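Local coordinates for response regulator protein (Burkholderia pseudomallei, PDB 3RQI) that probably acts as a two-component response regulator, taking up a phosphoryl group on a receiver-domain aspartate and controlling transcription through a Fis-type helix-turn-helix domain, at residues S68-A71 with P72-L76; T121-S124 with E125-E129. One frame throughout, in Å; residues are numbered along the deposited sequence.

Contact 1: S68-A71 with P72-L76; sequences SLIA and PLCDL
Pro-72 packs its ring against the turn that precedes it, and there helix 67-76 is kinked. A proline nitrogen carries no hydrogen, so the carbonyl of Ser-68 gets no backbone bond from this position; instead the ring carbons CD and CG crowd up to it, Pro-72 CD 3.3 Å from Ser-68 O. The same Pro-72 CD is tight against the preceding residue, Ala-71 CB standing 3.3 Å away, and the small methyl of alanine suits a place next to a proline ring. The regular i to i+4 pattern resumes with Leu-73, whose N bonds to Leu-69 O at 3.0 Å. The Leu-73 side chain leans back along the same turn: with CG anti to the carbonyl carbon (chi1 -73°), CD1 comes to 4.1 Å from Leu-69 CB, and the two leucines form one apolar ridge. Cys-74 follows with a bond from its N to Ile-70 O of 2.9 Å. Its sulfur sits beside the backbone N and meets the branch methyl of Ile-70, SG to CG2 4.3 Å. At Asp-75 the backbone N reaches Ala-71 O in a more bent bond, 147° at the hydrogen. A water donates to that same carbonyl oxygen and to Asp-75 OD1, so the carboxylate is tied indirectly to the turn before it, a fitting role for an exposed acid. Leu-76 completes the turn through a bond from its N to Pro-72 O. In the receiver fold, Leu-69 and Leu-73, buried aliphatics suited to a sheet-facing side, pack on Ile-13 of strand 9-13 and on helix 40-47, where Leu-69 meets Ala-43 and Leu-44 and Leu-73 meets Ala-47, whereas Ile-70 and Cys-74 meet Val-84 and Ile-82 of strand 81-86, and Ile-70 also touches Ala-97 of helix 91-100.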
loop_
_atom_site.group_PDB
_atom_site.type_symbol
_atom_site.label_atom_id
_atom_site.label_comp_id
_atom_site.label_asym_id
_atom_site.label_seq_id
_atom_site.Cartn_x
_atom_site.Cartn_y
_atom_site.Cartn_z
ATOM N N SER A 68 13.917 6.076 3.992
ATOM C CA SER A 68 14.583 7.370 4.213
ATOM C C SER A 68 15.437 7.816 3.026
ATOM O O SER A 68 15.831 8.996 2.935
ATOM C CB SER A 68 15.431 7.297 5.491
ATOM O OG SER A 68 16.645 6.565 5.253
ATOM N N LEU A 69 15.731 6.881 2.119
ATOM C CA LEU A 69 16.535 7.186 0.928
ATOM C C LEU A 69 15.703 7.756 -0.209
ATOM O O LEU A 69 16.236 8.389 -1.113
ATOM C CB LEU A 69 17.267 5.934 0.384
ATOM C CG LEU A 69 18.518 5.424 1.066
ATOM C CD1 LEU A 69 18.967 4.130 0.343
ATOM C CD2 LEU A 69 19.597 6.536 0.960
ATOM N N ILE A 70 14.389 7.553 -0.172
ATOM C CA ILE A 70 13.604 7.847 -1.378
ATOM C C ILE A 70 13.590 9.355 -1.733
ATOM O O ILE A 70 13.842 9.726 -2.891
ATOM C CB ILE A 70 12.194 7.308 -1.229
ATOM C CG1 ILE A 70 12.250 5.778 -1.141
ATOM C CG2 ILE A 70 11.351 7.763 -2.444
ATOM C CD1 ILE A 70 10.931 5.118 -0.661
ATOM N N ALA A 71 13.286 10.216 -0.759
ATOM C CA ALA A 71 13.313 11.661 -1.021
ATOM C C ALA A 71 14.682 12.185 -1.525
ATOM O O ALA A 71 14.716 12.906 -2.529
ATOM C CB ALA A 71 12.810 12.475 0.223
ATOM N N PRO A 72 15.795 11.836 -0.837
ATOM C CA PRO A 72 17.117 12.278 -1.333
ATOM C C PRO A 72 17.437 11.742 -2.745
ATOM O O PRO A 72 18.022 12.454 -3.559
ATOM C CB PRO A 72 18.102 11.727 -0.311
ATOM C CG PRO A 72 17.329 11.180 0.811
ATOM C CD PRO A 72 15.870 11.277 0.530
ATOM N N LEU A 73 17.027 10.516 -3.035
ATOM C CA LEU A 73 17.199 9.958 -4.359
ATOM C C LEU A 73 16.406 10.738 -5.413
ATOM O O LEU A 73 16.898 10.999 -6.499
ATOM C CB LEU A 73 16.806 8.478 -4.376
ATOM C CG LEU A 73 17.734 7.461 -3.712
ATOM C CD1 LEU A 73 17.065 6.083 -3.687
ATOM C CD2 LEU A 73 19.108 7.376 -4.453
ATOM N N CYS A 74 15.154 11.095 -5.111
ATOM C CA CYS A 74 14.391 11.898 -6.045
ATOM C C CYS A 74 15.078 13.241 -6.289
ATOM O O CYS A 74 15.017 13.754 -7.404
ATOM C CB CYS A 74 12.986 12.144 -5.514
ATOM S SG CYS A 74 11.972 10.704 -5.486
ATOM N N ASP A 75 15.700 13.811 -5.252
ATOM C CA ASP A 75 16.365 15.145 -5.388
ATOM C C ASP A 75 17.589 15.013 -6.268
ATOM O O ASP A 75 17.892 15.902 -7.062
ATOM C CB ASP A 75 16.803 15.668 -4.023
ATOM C CG ASP A 75 15.643 16.143 -3.179
ATOM O OD1 ASP A 75 14.502 16.127 -3.654
ATOM O OD2 ASP A 75 15.881 16.548 -2.019
ATOM N N LEU A 76 18.310 13.920 -6.098
ATOM C CA LEU A 76 19.514 13.670 -6.925
ATOM C C LEU A 76 19.189 13.180 -8.314
ATOM O O LEU A 76 19.972 13.399 -9.257
ATOM C CB LEU A 76 20.425 12.631 -6.263
ATOM C CG LEU A 76 21.093 13.106 -4.968
ATOM C CD1 LEU A 76 21.628 11.889 -4.180
ATOM C CD2 LEU A 76 22.225 14.117 -5.241
HETATM O O HOH W 1 12.560 14.896 -2.636
#

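Contact 2: T121-S124 with E125-E129; sequences TNAS and EVQAE. With SO4 (sulfate ion), chain D.
Asn-122, Ala-123 and Ser-124 lend their carbonyls to the N-H groups of Val-126, Gln-127 and Ala-128, opening helix 123-133 with i to i+4 bonds of 3.2, 2.9 and 2.9 Å from N to O. Asn-122 occupies the N-cap with a positive phi of 71°, a conformation asparagine tolerates well; its own N donates to sulfate O1 at 2.8 Å. Beyond the cap, Gln-127 lays its chain back over the first turn: CG, beside the backbone N, is 3.4 Å from Ala-123 O, and the extended remainder carries NE2 to 4.0 Å from Ala-123 CB, an ordinary van der Waals contact. Val-126 sets CG2 3.6 Å from Asn-122 O, and the methyl of Ala-128 lies 3.4 Å from Ser-124 O. Ser-124 turns OG between its backbone N and carbonyl carbon (chi1 62°), and this hydroxyl is hydrogen-bonded to Gln-96 and Lys-99 of the second subunit. Glutamine suits position 127 because its amide oxygen OE1 accepts from Asn-104 of strand 104-107, against which Ala-123 and Ser-124 also pack, while Gln-127 and Ala-128 rest on Ala-92 in helix 91-100 of the second subunit.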
loop_
_atom_site.group_PDB
_atom_site.type_symbol
_atom_site.label_atom_id
_atom_site.label_comp_id
_atom_site.label_asym_id
_atom_site.label_seq_id
_atom_site.Cartn_x
_atom_site.Cartn_y
_atom_site.Cartn_z
ATOM N N THR A 121 5.744 4.018 -17.054
ATOM C CA THR A 121 4.701 5.036 -16.854
ATOM C C THR A 121 3.327 4.371 -16.758
ATOM O O THR A 121 3.029 3.438 -17.502
ATOM C CB THR A 121 4.676 6.071 -17.999
ATOM O OG1 THR A 121 4.383 5.413 -19.236
ATOM C CG2 THR A 121 6.029 6.754 -18.107
ATOM N N ASN A 122 2.511 4.861 -15.836
ATOM C CA ASN A 122 1.119 4.409 -15.661
ATOM C C ASN A 122 0.987 2.986 -15.085
ATOM O O ASN A 122 -0.136 2.485 -14.976
ATOM C CB ASN A 122 0.309 4.507 -16.955
ATOM C CG ASN A 122 0.203 5.942 -17.495
ATOM O OD1 ASN A 122 -0.224 6.868 -16.777
ATOM N ND2 ASN A 122 0.554 6.125 -18.783
ATOM N N ALA A 123 2.102 2.361 -14.711
ATOM C CA ALA A 123 2.012 0.965 -14.215
ATOM C C ALA A 123 1.131 0.840 -12.992
ATOM O O ALA A 123 0.273 -0.070 -12.917
ATOM C CB ALA A 123 3.405 0.377 -13.953
ATOM N N SER A 124 1.283 1.787 -12.061
ATOM C CA SER A 124 0.459 1.794 -10.847
ATOM C C SER A 124 -1.038 1.876 -11.136
ATOM O O SER A 124 -1.825 1.185 -10.485
ATOM C CB SER A 124 0.898 2.888 -9.819
ATOM O OG SER A 124 0.764 4.207 -10.369
ATOM N N GLU A 125 -1.425 2.725 -12.093
ATOM C CA GLU A 125 -2.855 2.862 -12.405
ATOM C C GLU A 125 -3.410 1.542 -12.928
ATOM O O GLU A 125 -4.496 1.146 -12.501
ATOM C CB GLU A 125 -3.138 4.026 -13.372
ATOM C CG GLU A 125 -4.638 4.294 -13.702
ATOM C CD GLU A 125 -5.562 4.275 -12.498
ATOM O OE1 GLU A 125 -6.386 3.332 -12.387
ATOM O OE2 GLU A 125 -5.475 5.196 -11.661
ATOM N N VAL A 126 -2.676 0.852 -13.804
ATOM C CA VAL A 126 -3.104 -0.482 -14.315
ATOM C C VAL A 126 -3.204 -1.508 -13.182
ATOM O O VAL A 126 -4.171 -2.284 -13.085
ATOM C CB VAL A 126 -2.123 -1.013 -15.394
ATOM C CG1 VAL A 126 -2.588 -2.388 -15.952
ATOM C CG2 VAL A 126 -2.108 -0.058 -16.554
ATOM N N GLN A 127 -2.223 -1.465 -12.292
ATOM C CA GLN A 127 -2.171 -2.451 -11.193
ATOM C C GLN A 127 -3.323 -2.227 -10.200
ATOM O O GLN A 127 -3.940 -3.178 -9.715
ATOM C CB GLN A 127 -0.760 -2.467 -10.539
ATOM C CG GLN A 127 0.356 -3.127 -11.460
ATOM C CD GLN A 127 1.848 -2.714 -11.225
ATOM O OE1 GLN A 127 2.171 -2.045 -10.284
ATOM N NE2 GLN A 127 2.746 -3.149 -12.134
ATOM N N ALA A 128 -3.643 -0.965 -9.935
ATOM C CA ALA A 128 -4.767 -0.630 -9.066
ATOM C C ALA A 128 -6.098 -1.124 -9.633
ATOM O O ALA A 128 -6.901 -1.715 -8.908
ATOM C CB ALA A 128 -4.798 0.887 -8.763
ATOM N N GLU A 129 -6.317 -0.905 -10.921
ATOM C CA GLU A 129 -7.521 -1.446 -11.584
ATOM C C GLU A 129 -7.604 -2.973 -11.531
ATOM O O GLU A 129 -8.665 -3.527 -11.211
ATOM C CB GLU A 129 -7.623 -0.980 -13.030
ATOM C CG GLU A 129 -8.876 -1.547 -13.781
ATOM C CD GLU A 129 -10.197 -1.235 -13.066
ATOM O OE1 GLU A 129 -10.268 -0.188 -12.381
ATOM O OE2 GLU A 129 -11.177 -2.015 -13.207
HETATM S S SO4 D . 3.183 7.614 -13.277
HETATM O O1 SO4 D . 3.312 6.192 -13.471
HETATM O O2 SO4 D . 2.552 8.199 -14.468
HETATM O O3 SO4 D . 2.361 7.844 -12.082
HETATM O O4 SO4 D . 4.493 8.252 -13.077
#

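How the contacts relate
Contacts 1 and 2 are successive in the chain and do not touch: their centres are 22 Å apart and their nearest atoms about 14 Å. Contact 1 lies within the receiver domain, with the side chain of Leu-69 about 11 Å from the calcium ion that Asp-15, the phosphorylated Asp-58 and His-60 coordinate. Contact 2 belongs to a later helix, on the way to the Fis-type domain, and meets the second subunit. Helix 91-100 is common to both settings: within the chain it touches Ile-70, and its copy in the second subunit packs against Ser-124, Glu-125, Gln-127 and Ala-128. Lys-99 of that copy and Arg-81 are hydrogen-bonded to the sulfate, which probably comes from the crystallisation liquor.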